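Local coordinates for protein cryptic loci regulator 2 (Schizosaccharomyces pombe 972h-, PDB 5IKJ) that promotes heterochromatic transcriptional silencing upstream of histone deacetylases, and is required for nucleosome positioning at heterochromatic loci and for silencing by the SHREC complex, at residues Tyr172-Pro175 with Pro179-Ser182; Cys476-Asp479 with Glu483-Cys486; Ala263-Asn268 with Ser538-Val543; Leu256-Ile261 with Gln322-Ala327. All coordinates share one frame; numbering follows the deposited sequence.

Contact 1: Tyr172-Pro175 with Pro179-Ser182; sequences YGHP and PFRS
Tyr172 and Pro179 bring the backbones closest, their CA atoms 4.4 Å apart, where the chain leaves strand 168-172 and doubles back before helix 183-195. Pro179 CB sits over the centre of one face of the Tyr172 ring, 3.6 Å from Tyr172 CZ. This is a CH-pi contact, only 11° off the ring normal. Pro179 CG reaches further out, 3.7 Å from Tyr172 OH. An alanine in place of Tyr172 would remove the ring, and Pro179 would probably lose the flat surface against which it rests. Deeper in, His174 and Phe180 form an oblique aromatic pair with ring planes at 84°. His174 CG is anti to its own N (chi1 -169°), which directs the imidazole to Phe180; His174 CD2 lies 3.8 Å from Phe180 CZ. Pro175 CD rests on one face of the imidazole. His174 ND1 is hydrogen-bonded to Ser176 OG, which limits rotation of the ring. The imidazole also meets the zinc ligand His189 edge-to-face and touches Cys209, another ligand. Phe180 touches the zinc ligand Cys206. Both rings thus lie against zinc-binding residues, in the second shell of the three-cysteine, one-histidine site of Clr2.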
loop_
_atom_site.group_PDB
_atom_site.type_symbol
_atom_site.label_atom_id
_atom_site.label_comp_id
_atom_site.label_asym_id
_atom_site.label_seq_id
_atom_site.Cartn_x
_atom_site.Cartn_y
_atom_site.Cartn_z
ATOM N N TYR A 172 -6.926 -22.765 -24.561
ATOM C CA TYR A 172 -5.924 -23.802 -24.369
ATOM C C TYR A 172 -4.524 -23.226 -24.559
ATOM O O TYR A 172 -4.340 -22.139 -25.113
ATOM C CB TYR A 172 -6.143 -24.960 -25.343
ATOM C CG TYR A 172 -7.280 -25.892 -24.973
ATOM C CD1 TYR A 172 -8.591 -25.596 -25.323
ATOM C CD2 TYR A 172 -7.037 -27.078 -24.291
ATOM C CE1 TYR A 172 -9.631 -26.450 -24.993
ATOM C CE2 TYR A 172 -8.069 -27.937 -23.957
ATOM C CZ TYR A 172 -9.363 -27.618 -24.311
ATOM O OH TYR A 172 -10.393 -28.470 -23.983
ATOM N N GLY A 173 -3.529 -23.978 -24.090
ATOM C CA GLY A 173 -2.144 -23.561 -24.195
ATOM C C GLY A 173 -1.358 -23.784 -22.920
ATOM O O GLY A 173 -0.132 -23.923 -22.954
ATOM N N HIS A 174 -2.053 -23.829 -21.789
ATOM C CA HIS A 174 -1.376 -23.972 -20.510
ATOM C C HIS A 174 -0.636 -25.309 -20.461
ATOM O O HIS A 174 -1.164 -26.327 -20.924
ATOM C CB HIS A 174 -2.384 -23.881 -19.364
ATOM C CG HIS A 174 -1.754 -23.747 -18.013
ATOM N ND1 HIS A 174 -1.414 -24.833 -17.237
ATOM C CD2 HIS A 174 -1.404 -22.652 -17.298
ATOM C CE1 HIS A 174 -0.883 -24.414 -16.103
ATOM N NE2 HIS A 174 -0.865 -23.094 -16.116
ATOM N N PRO A 175 0.583 -25.346 -19.910
ATOM C CA PRO A 175 1.359 -26.599 -19.934
ATOM C C PRO A 175 0.636 -27.800 -19.347
ATOM O O PRO A 175 0.926 -28.938 -19.741
ATOM C CB PRO A 175 2.609 -26.245 -19.115
ATOM C CG PRO A 175 2.751 -24.776 -19.256
ATOM C CD PRO A 175 1.357 -24.231 -19.336
ATOM N N PRO A 179 -7.782 -26.296 -20.257
ATOM C CA PRO A 179 -8.174 -24.961 -20.712
ATOM C C PRO A 179 -8.515 -24.034 -19.559
ATOM O O PRO A 179 -8.892 -24.466 -18.469
ATOM C CB PRO A 179 -9.419 -25.239 -21.561
ATOM C CG PRO A 179 -10.031 -26.435 -20.906
ATOM C CD PRO A 179 -8.885 -27.266 -20.386
ATOM N N PHE A 180 -8.366 -22.736 -19.817
ATOM C CA PHE A 180 -8.996 -21.706 -18.997
ATOM C C PHE A 180 -10.413 -21.520 -19.523
ATOM O O PHE A 180 -10.605 -21.044 -20.647
ATOM C CB PHE A 180 -8.220 -20.392 -19.051
ATOM C CG PHE A 180 -6.898 -20.424 -18.330
ATOM C CD1 PHE A 180 -6.836 -20.257 -16.956
ATOM C CD2 PHE A 180 -5.715 -20.594 -19.032
ATOM C CE1 PHE A 180 -5.620 -20.274 -16.294
ATOM C CE2 PHE A 180 -4.498 -20.611 -18.375
ATOM C CZ PHE A 180 -4.449 -20.451 -17.006
ATOM N N ARG A 181 -11.406 -21.899 -18.722
ATOM C CA ARG A 181 -12.787 -21.927 -19.185
ATOM C C ARG A 181 -13.477 -20.572 -19.096
ATOM O O ARG A 181 -14.628 -20.451 -19.528
ATOM C CB ARG A 181 -13.576 -22.972 -18.395
ATOM C CG ARG A 181 -12.902 -24.333 -18.383
ATOM C CD ARG A 181 -13.853 -25.432 -17.964
ATOM N NE ARG A 181 -13.181 -26.726 -17.893
ATOM C CZ ARG A 181 -13.808 -27.899 -17.858
ATOM N NH1 ARG A 181 -15.132 -27.954 -17.896
ATOM N NH2 ARG A 181 -13.104 -29.020 -17.794
ATOM N N SER A 182 -12.807 -19.558 -18.556
ATOM C CA SER A 182 -13.328 -18.200 -18.551
ATOM C C SER A 182 -12.165 -17.234 -18.709
ATOM O O SER A 182 -11.024 -17.553 -18.364
ATOM C CB SER A 182 -14.098 -17.884 -17.261
ATOM O OG SER A 182 -13.211 -17.642 -16.184
#

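Contact 2: Cys476-Asp479 with Glu483-Cys486; sequences CLHD and EYVC
His478 and Tyr484 meet edge-to-face. The edge of the tyrosine points at one face of the imidazole, with the planes at 71° and the centroids 5.3 Å apart. Tyr484 CE1 makes the closest approach, 3.8 Å from His478 CG, and sits toward the rim of the ring. The two side chains run antiparallel, one alongside the other. A looser touch joins His478 CE1 to the backbone at Glu483 CA, 4.2 Å away. The opposite face of the imidazole carries Cys476 SG, 3.6 Å above the plane, so the ring is sandwiched between sulfur and tyrosine edge.

His478 CG stands between its own N and carbonyl carbon (chi1 61°). From there both ring nitrogens find backbone partners. His478 ND1 donates to Asp479 O at 2.8 Å, from above the carbonyl plane. His478 NE2 is hydrogen-bonded to Leu431 N. These two bonds fix the rotation of the ring. A leucine in place of His478 would lose both bonds and is likely to leave Leu431 N without its mate.

The carboxylate of Glu483 is hydrogen-bonded to Gln428 and Ser415 instead. Segment 476-479 begins at the end of strand 472-476, and segment 483-486 lies on strand 482-487. Both strands pair antiparallel with strand 425-436 in a mixed sheet; both segments fall in the Clr2 family region assigned to the SH3 clan. Residues Glu483 to Val485 also pair antiparallel with a strand of the other protein chain, so the sheet continues across the interface.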
loop_
_atom_site.group_PDB
_atom_site.type_symbol
_atom_site.label_atom_id
_atom_site.label_comp_id
_atom_site.label_asym_id
_atom_site.label_seq_id
_atom_site.Cartn_x
_atom_site.Cartn_y
_atom_site.Cartn_z
ATOM N N CYS A 476 19.235 17.701 3.582
ATOM C CA CYS A 476 19.885 16.472 4.017
ATOM C C CYS A 476 21.211 16.799 4.689
ATOM O O CYS A 476 21.975 17.642 4.211
ATOM C CB CYS A 476 20.111 15.539 2.826
ATOM S SG CYS A 476 20.635 13.870 3.277
ATOM N N LEU A 477 21.485 16.127 5.805
ATOM C CA LEU A 477 22.645 16.433 6.631
ATOM C C LEU A 477 23.895 15.647 6.252
ATOM O O LEU A 477 24.926 15.807 6.915
ATOM C CB LEU A 477 22.331 16.163 8.108
ATOM C CG LEU A 477 21.389 17.105 8.863
ATOM C CD1 LEU A 477 21.354 16.701 10.328
ATOM C CD2 LEU A 477 21.805 18.562 8.724
ATOM N N HIS A 478 23.845 14.810 5.219
ATOM C CA HIS A 478 24.957 13.915 4.936
ATOM C C HIS A 478 25.059 13.682 3.435
ATOM O O HIS A 478 24.241 14.167 2.647
ATOM C CB HIS A 478 24.792 12.591 5.685
ATOM C CG HIS A 478 23.555 11.840 5.307
ATOM N ND1 HIS A 478 23.477 11.054 4.177
ATOM C CD2 HIS A 478 22.341 11.765 5.902
ATOM C CE1 HIS A 478 22.270 10.523 4.097
ATOM N NE2 HIS A 478 21.563 10.937 5.131
ATOM N N ASP A 479 26.080 12.920 3.049
ATOM C CA ASP A 479 26.332 12.648 1.642
ATOM C C ASP A 479 25.174 11.867 1.032
ATOM O O ASP A 479 24.642 10.931 1.635
ATOM C CB ASP A 479 27.640 11.871 1.486
ATOM C CG ASP A 479 28.202 11.950 0.081
ATOM O OD1 ASP A 479 27.676 11.256 -0.815
ATOM O OD2 ASP A 479 29.176 12.704 -0.126
ATOM N N GLU A 483 23.456 6.259 3.715
ATOM C CA GLU A 483 22.340 6.399 4.636
ATOM C C GLU A 483 22.791 5.866 5.988
ATOM O O GLU A 483 23.905 5.356 6.133
ATOM C CB GLU A 483 21.096 5.666 4.120
ATOM C CG GLU A 483 20.504 6.281 2.859
ATOM C CD GLU A 483 19.419 5.420 2.236
ATOM O OE1 GLU A 483 19.244 4.265 2.680
ATOM O OE2 GLU A 483 18.744 5.897 1.299
ATOM N N TYR A 484 21.926 5.986 6.989
ATOM C CA TYR A 484 22.259 5.564 8.340
ATOM C C TYR A 484 21.244 4.549 8.842
ATOM O O TYR A 484 20.092 4.516 8.395
ATOM C CB TYR A 484 22.331 6.767 9.287
ATOM C CG TYR A 484 23.569 7.603 9.075
ATOM C CD1 TYR A 484 23.628 8.544 8.056
ATOM C CD2 TYR A 484 24.686 7.439 9.880
ATOM C CE1 TYR A 484 24.760 9.305 7.852
ATOM C CE2 TYR A 484 25.824 8.196 9.685
ATOM C CZ TYR A 484 25.856 9.127 8.669
ATOM O OH TYR A 484 26.987 9.885 8.467
ATOM N N VAL A 485 21.692 3.712 9.774
ATOM C CA VAL A 485 20.892 2.618 10.310
ATOM C C VAL A 485 20.847 2.766 11.822
ATOM O O VAL A 485 21.896 2.804 12.477
ATOM C CB VAL A 485 21.463 1.243 9.924
ATOM C CG1 VAL A 485 20.561 0.124 10.435
ATOM C CG2 VAL A 485 21.639 1.140 8.416
ATOM N N CYS A 486 19.641 2.846 12.374
ATOM C CA CYS A 486 19.448 2.841 13.813
ATOM C C CYS A 486 18.451 1.755 14.179
ATOM O O CYS A 486 17.600 1.387 13.361
ATOM C CB CYS A 486 18.934 4.197 14.319
ATOM S SG CYS A 486 17.244 4.583 13.811
#

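Contact 3: Ala263-Asn268 with Ser538-Val543; sequences ARNLIN and SEIDMV
Asn265 and Ile540 meet through side chains that both leave the backbone between N and carbonyl carbon: chi1 is 61° for CG of Asn265 and 71° for CG1 of Ile540. Asn265 OD1 then lies 3.4 Å from Ile540 CG2 and 3.9 Å from Ile540 CD1, so the amide oxygen rests against two methyl groups. Its polar needs are met from strand 288-294. Asn265 OD1 is hydrogen-bonded to His291, and Asn265 ND2 to Gln289. A weak further bond runs from Asn265 ND2 to Leu266 O, 3.3 Å away.

Further along, Ile267 and Val543 run alongside in the same direction. Ile267 CG2 touches Val543 CG1 at 3.8 Å. Just beyond them, Asn268 N donates to Val543 O at 3.1 Å, with an N-H...O angle of 149°. Leu266 also forms a backbone hydrogen bond with Ala545.

The contact ties the end of strand 255-266 and the loop after it to the C-terminal end of helix 531-540 and the chain beyond. Asp541 pairs in a salt bridge with a basic side chain of the other protein chain, so this region also meets the interface. The chemistry is mixed. Backbone bonding holds the C-terminal tail against the strand end, methyl groups supply the packing, and the buried amide is held by polar partners on the neighbouring strand.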
loop_
_atom_site.group_PDB
_atom_site.type_symbol
_atom_site.label_atom_id
_atom_site.label_comp_id
_atom_site.label_asym_id
_atom_site.label_seq_id
_atom_site.Cartn_x
_atom_site.Cartn_y
_atom_site.Cartn_z
ATOM N N ALA A 263 -11.409 3.039 9.791
ATOM C CA ALA A 263 -11.637 3.183 8.359
ATOM C C ALA A 263 -11.477 4.654 8.018
ATOM O O ALA A 263 -11.403 5.513 8.898
ATOM C CB ALA A 263 -13.024 2.664 7.954
ATOM N N ARG A 264 -11.414 4.931 6.724
ATOM C CA ARG A 264 -11.262 6.291 6.232
ATOM C C ARG A 264 -11.558 6.261 4.744
ATOM O O ARG A 264 -11.399 5.224 4.095
ATOM C CB ARG A 264 -9.849 6.838 6.491
ATOM C CG ARG A 264 -8.801 6.241 5.572
ATOM C CD ARG A 264 -7.392 6.448 6.085
ATOM N NE ARG A 264 -6.416 5.860 5.174
ATOM C CZ ARG A 264 -5.099 5.911 5.346
ATOM N NH1 ARG A 264 -4.585 6.528 6.399
ATOM N NH2 ARG A 264 -4.294 5.343 4.461
ATOM N N ASN A 265 -12.007 7.393 4.211
ATOM C CA ASN A 265 -12.353 7.472 2.802
ATOM C C ASN A 265 -12.024 8.864 2.292
ATOM O O ASN A 265 -12.079 9.844 3.040
ATOM C CB ASN A 265 -13.834 7.158 2.567
ATOM C CG ASN A 265 -14.753 8.124 3.288
ATOM O OD1 ASN A 265 -15.113 7.909 4.445
ATOM N ND2 ASN A 265 -15.132 9.199 2.607
ATOM N N LEU A 266 -11.676 8.938 1.012
ATOM C CA LEU A 266 -11.417 10.222 0.382
ATOM C C LEU A 266 -12.730 10.957 0.136
ATOM O O LEU A 266 -13.756 10.346 -0.174
ATOM C CB LEU A 266 -10.665 10.020 -0.933
ATOM C CG LEU A 266 -9.224 9.525 -0.802
ATOM C CD1 LEU A 266 -8.686 9.057 -2.146
ATOM C CD2 LEU A 266 -8.331 10.612 -0.222
ATOM N N ILE A 267 -12.691 12.276 0.276
ATOM C CA ILE A 267 -13.874 13.110 0.102
ATOM C C ILE A 267 -13.988 13.480 -1.369
ATOM O O ILE A 267 -13.042 14.011 -1.961
ATOM C CB ILE A 267 -13.804 14.369 0.984
ATOM C CG1 ILE A 267 -13.317 14.028 2.397
ATOM C CG2 ILE A 267 -15.180 15.020 1.063
ATOM C CD1 ILE A 267 -12.969 15.242 3.237
ATOM N N ASN A 268 -15.147 13.203 -1.962
ATOM C CA ASN A 268 -15.355 13.479 -3.379
ATOM C C ASN A 268 -15.526 14.976 -3.598
ATOM O O ASN A 268 -16.447 15.591 -3.050
ATOM C CB ASN A 268 -16.578 12.721 -3.890
ATOM C CG ASN A 268 -16.843 12.957 -5.367
ATOM O OD1 ASN A 268 -16.779 14.087 -5.854
ATOM N ND2 ASN A 268 -17.147 11.886 -6.090
ATOM N N SER A 538 -23.822 4.037 5.102
ATOM C CA SER A 538 -24.895 5.012 5.098
ATOM C C SER A 538 -24.363 6.401 5.347
ATOM O O SER A 538 -24.894 7.376 4.836
ATOM C CB SER A 538 -25.925 4.673 6.168
ATOM O OG SER A 538 -26.613 3.489 5.844
ATOM N N GLU A 539 -23.310 6.486 6.143
ATOM C CA GLU A 539 -22.740 7.783 6.486
ATOM C C GLU A 539 -22.002 8.410 5.309
ATOM O O GLU A 539 -22.002 9.639 5.166
ATOM C CB GLU A 539 -21.794 7.635 7.679
ATOM C CG GLU A 539 -21.441 8.948 8.362
ATOM C CD GLU A 539 -22.517 9.419 9.324
ATOM O OE1 GLU A 539 -23.439 8.634 9.629
ATOM O OE2 GLU A 539 -22.438 10.581 9.778
ATOM N N ILE A 540 -21.372 7.596 4.461
ATOM C CA ILE A 540 -20.530 8.086 3.373
ATOM C C ILE A 540 -21.137 7.804 2.004
ATOM O O ILE A 540 -20.488 8.055 0.983
ATOM C CB ILE A 540 -19.109 7.497 3.459
ATOM C CG1 ILE A 540 -19.103 6.003 3.103
ATOM C CG2 ILE A 540 -18.531 7.704 4.853
ATOM C CD1 ILE A 540 -17.716 5.439 2.860
ATOM N N ASP A 541 -22.367 7.285 1.951
ATOM C CA ASP A 541 -22.914 6.790 0.690
ATOM C C ASP A 541 -22.824 7.836 -0.414
ATOM O O ASP A 541 -22.520 7.509 -1.567
ATOM C CB ASP A 541 -24.367 6.351 0.887
ATOM C CG ASP A 541 -24.832 5.362 -0.170
ATOM O OD1 ASP A 541 -24.392 5.473 -1.334
ATOM O OD2 ASP A 541 -25.641 4.471 0.168
ATOM N N MET A 542 -23.080 9.101 -0.083
ATOM C CA MET A 542 -23.092 10.156 -1.091
ATOM C C MET A 542 -21.758 10.885 -1.196
ATOM O O MET A 542 -21.340 11.251 -2.300
ATOM C CB MET A 542 -24.195 11.172 -0.778
ATOM C CG MET A 542 -25.521 10.567 -0.313
ATOM S SD MET A 542 -26.159 9.269 -1.390
ATOM C CE MET A 542 -26.117 10.082 -2.984
ATOM N N VAL A 543 -21.071 11.089 -0.073
ATOM C CA VAL A 543 -19.982 12.057 -0.038
ATOM C C VAL A 543 -18.688 11.450 -0.568
ATOM O O VAL A 543 -17.944 12.098 -1.311
ATOM C CB VAL A 543 -19.814 12.594 1.396
ATOM C CG1 VAL A 543 -18.737 13.675 1.451
ATOM C CG2 VAL A 543 -21.147 13.126 1.932
#

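Contact 4: Leu256-Ile261 with Gln322-Ala327; sequences LIPAII and QEHLVA
Pro258 and His324 cross at about a right angle. The proline ring projects from the strand toward the segment 322-327, and its CG atom makes the closest approach, 3.4 Å from His324 CD2. Pro258 CG also lies 3.6 Å from His324 NE2. The approach to the imidazole is oblique. Pro258 CD is further off, 4.2 Å from His324 NE2. The proline therefore meets the CD2-NE2 side of the imidazole chiefly through one methylene.

The torsions of His324 (chi1 -87°, chi2 -171°) carry CD2 and NE2 to the proline. The other nitrogen, His324 ND1, is hydrogen-bonded to Asp318 N, which fixes the turn of the ring. Trp249, on strand 247-252, meets the imidazole edge-to-face and also touches Pro258.

Strand 255-266 is the central strand of a five-stranded antiparallel sheet, flanked by 247-252 and 288-294. Pro258 lies on the face of this sheet that receives the start of helix 325-330. It has no N-H to give, but its backbone still bonds to Leu295, so the proline is kept within the sheet.

Three residues after His324, Ala327 points its methyl group toward the strand. Ala327 CB is 4.1 Å from Pro258 CB, an apolar contact. Ala327 also packs against Trp312, which lies in a loop of the same chain. Glu323 forms a salt bridge with Lys321.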
loop_
_atom_site.group_PDB
_atom_site.type_symbol
_atom_site.label_atom_id
_atom_site.label_comp_id
_atom_site.label_asym_id
_atom_site.label_seq_id
_atom_site.Cartn_x
_atom_site.Cartn_y
_atom_site.Cartn_z
ATOM N N LEU A 256 -12.347 14.936 25.174
ATOM C CA LEU A 256 -11.215 14.172 24.654
ATOM C C LEU A 256 -11.542 12.687 24.784
ATOM O O LEU A 256 -11.587 12.149 25.894
ATOM C CB LEU A 256 -9.927 14.520 25.397
ATOM C CG LEU A 256 -9.283 15.888 25.141
ATOM C CD1 LEU A 256 -7.924 15.947 25.829
ATOM C CD2 LEU A 256 -9.135 16.192 23.655
ATOM N N ILE A 257 -11.760 12.027 23.653
ATOM C CA ILE A 257 -12.226 10.645 23.610
ATOM C C ILE A 257 -11.099 9.781 23.039
ATOM O O ILE A 257 -10.613 10.067 21.939
ATOM C CB ILE A 257 -13.505 10.511 22.767
ATOM C CG1 ILE A 257 -14.661 11.258 23.440
ATOM C CG2 ILE A 257 -13.865 9.045 22.551
ATOM C CD1 ILE A 257 -15.885 11.413 22.565
ATOM N N PRO A 258 -10.660 8.730 23.736
ATOM C CA PRO A 258 -9.674 7.819 23.133
ATOM C C PRO A 258 -10.334 6.971 22.057
ATOM O O PRO A 258 -11.419 6.421 22.262
ATOM C CB PRO A 258 -9.196 6.963 24.315
ATOM C CG PRO A 258 -9.821 7.558 25.548
ATOM C CD PRO A 258 -11.030 8.299 25.093
ATOM N N ALA A 259 -9.674 6.859 20.907
ATOM C CA ALA A 259 -10.271 6.188 19.764
ATOM C C ALA A 259 -9.184 5.511 18.944
ATOM O O ALA A 259 -7.990 5.776 19.109
ATOM C CB ALA A 259 -11.059 7.173 18.894
ATOM N N ILE A 260 -9.620 4.623 18.053
ATOM C CA ILE A 260 -8.740 3.964 17.097
ATOM C C ILE A 260 -9.328 4.161 15.709
ATOM O O ILE A 260 -10.537 3.992 15.509
ATOM C CB ILE A 260 -8.563 2.465 17.405
ATOM C CG1 ILE A 260 -7.568 1.838 16.423
ATOM C CG2 ILE A 260 -9.900 1.733 17.341
ATOM C CD1 ILE A 260 -6.909 0.584 16.947
ATOM N N ILE A 261 -8.480 4.529 14.753
ATOM C CA ILE A 261 -8.927 4.662 13.373
ATOM C C ILE A 261 -9.254 3.272 12.837
ATOM O O ILE A 261 -8.388 2.395 12.783
ATOM C CB ILE A 261 -7.861 5.352 12.511
ATOM C CG1 ILE A 261 -7.396 6.667 13.148
ATOM C CG2 ILE A 261 -8.390 5.600 11.093
ATOM C CD1 ILE A 261 -8.436 7.780 13.162
ATOM N N GLN A 322 -10.558 4.225 34.479
ATOM C CA GLN A 322 -10.505 2.810 34.126
ATOM C C GLN A 322 -10.614 2.586 32.621
ATOM O O GLN A 322 -9.900 1.748 32.058
ATOM C CB GLN A 322 -11.619 2.065 34.861
ATOM C CG GLN A 322 -11.446 0.558 34.915
ATOM C CD GLN A 322 -12.402 -0.096 35.895
ATOM O OE1 GLN A 322 -13.208 0.579 36.536
ATOM N NE2 GLN A 322 -12.314 -1.415 36.019
ATOM N N GLU A 323 -11.506 3.319 31.951
ATOM C CA GLU A 323 -11.734 3.073 30.531
ATOM C C GLU A 323 -10.560 3.513 29.663
ATOM O O GLU A 323 -10.487 3.114 28.497
ATOM C CB GLU A 323 -13.020 3.767 30.072
ATOM C CG GLU A 323 -12.891 5.259 29.794
ATOM C CD GLU A 323 -12.333 6.029 30.971
ATOM O OE1 GLU A 323 -12.700 5.706 32.119
ATOM O OE2 GLU A 323 -11.523 6.953 30.746
ATOM N N HIS A 324 -9.643 4.324 30.199
ATOM C CA HIS A 324 -8.436 4.686 29.464
ATOM C C HIS A 324 -7.444 3.535 29.353
ATOM O O HIS A 324 -6.451 3.666 28.630
ATOM C CB HIS A 324 -7.735 5.871 30.135
ATOM C CG HIS A 324 -8.231 7.212 29.688
ATOM N ND1 HIS A 324 -7.601 8.385 30.043
ATOM C CD2 HIS A 324 -9.286 7.571 28.919
ATOM C CE1 HIS A 324 -8.245 9.408 29.513
ATOM N NE2 HIS A 324 -9.271 8.941 28.825
ATOM N N LEU A 325 -7.683 2.418 30.043
ATOM C CA LEU A 325 -6.682 1.363 30.136
ATOM C C LEU A 325 -6.618 0.492 28.889
ATOM O O LEU A 325 -5.630 -0.226 28.707
ATOM C CB LEU A 325 -6.957 0.496 31.366
ATOM C CG LEU A 325 -6.951 1.240 32.704
ATOM C CD1 LEU A 325 -7.291 0.288 33.838
ATOM C CD2 LEU A 325 -5.614 1.924 32.960
ATOM N N VAL A 326 -7.640 0.529 28.033
ATOM C CA VAL A 326 -7.538 -0.155 26.748
ATOM C C VAL A 326 -6.569 0.588 25.838
ATOM O O VAL A 326 -5.729 -0.025 25.169
ATOM C CB VAL A 326 -8.926 -0.296 26.097
ATOM C CG1 VAL A 326 -8.828 -1.088 24.798
ATOM C CG2 VAL A 326 -9.904 -0.964 27.054
ATOM N N ALA A 327 -6.664 1.919 25.805
ATOM C CA ALA A 327 -5.745 2.709 24.996
ATOM C C ALA A 327 -4.327 2.644 25.552
ATOM O O ALA A 327 -3.355 2.639 24.789
ATOM C CB ALA A 327 -6.227 4.157 24.921
#

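Contacts 3 and 4 share strand 255-266 of the five-stranded antiparallel sheet, with centres 24 Å apart. Contact 4 joins an earlier part of that strand to the start of helix 325-330; contact 3 joins its end to the C-terminal end of helix 531-540 and the chain beyond. Their segments alternate in sequence, so the strand gathers chain from two distant places. Contact 1 comes first along the chain, near the zinc site, 41 Å from contact 3 between centres. Contact 2 follows both segments of contact 4 and falls between those of contact 3. It lies in a mixed sheet, within the other Clr2 family region, 52 Å from contact 1 between centres. Contacts 2 and 3 both adjoin the other protein chain.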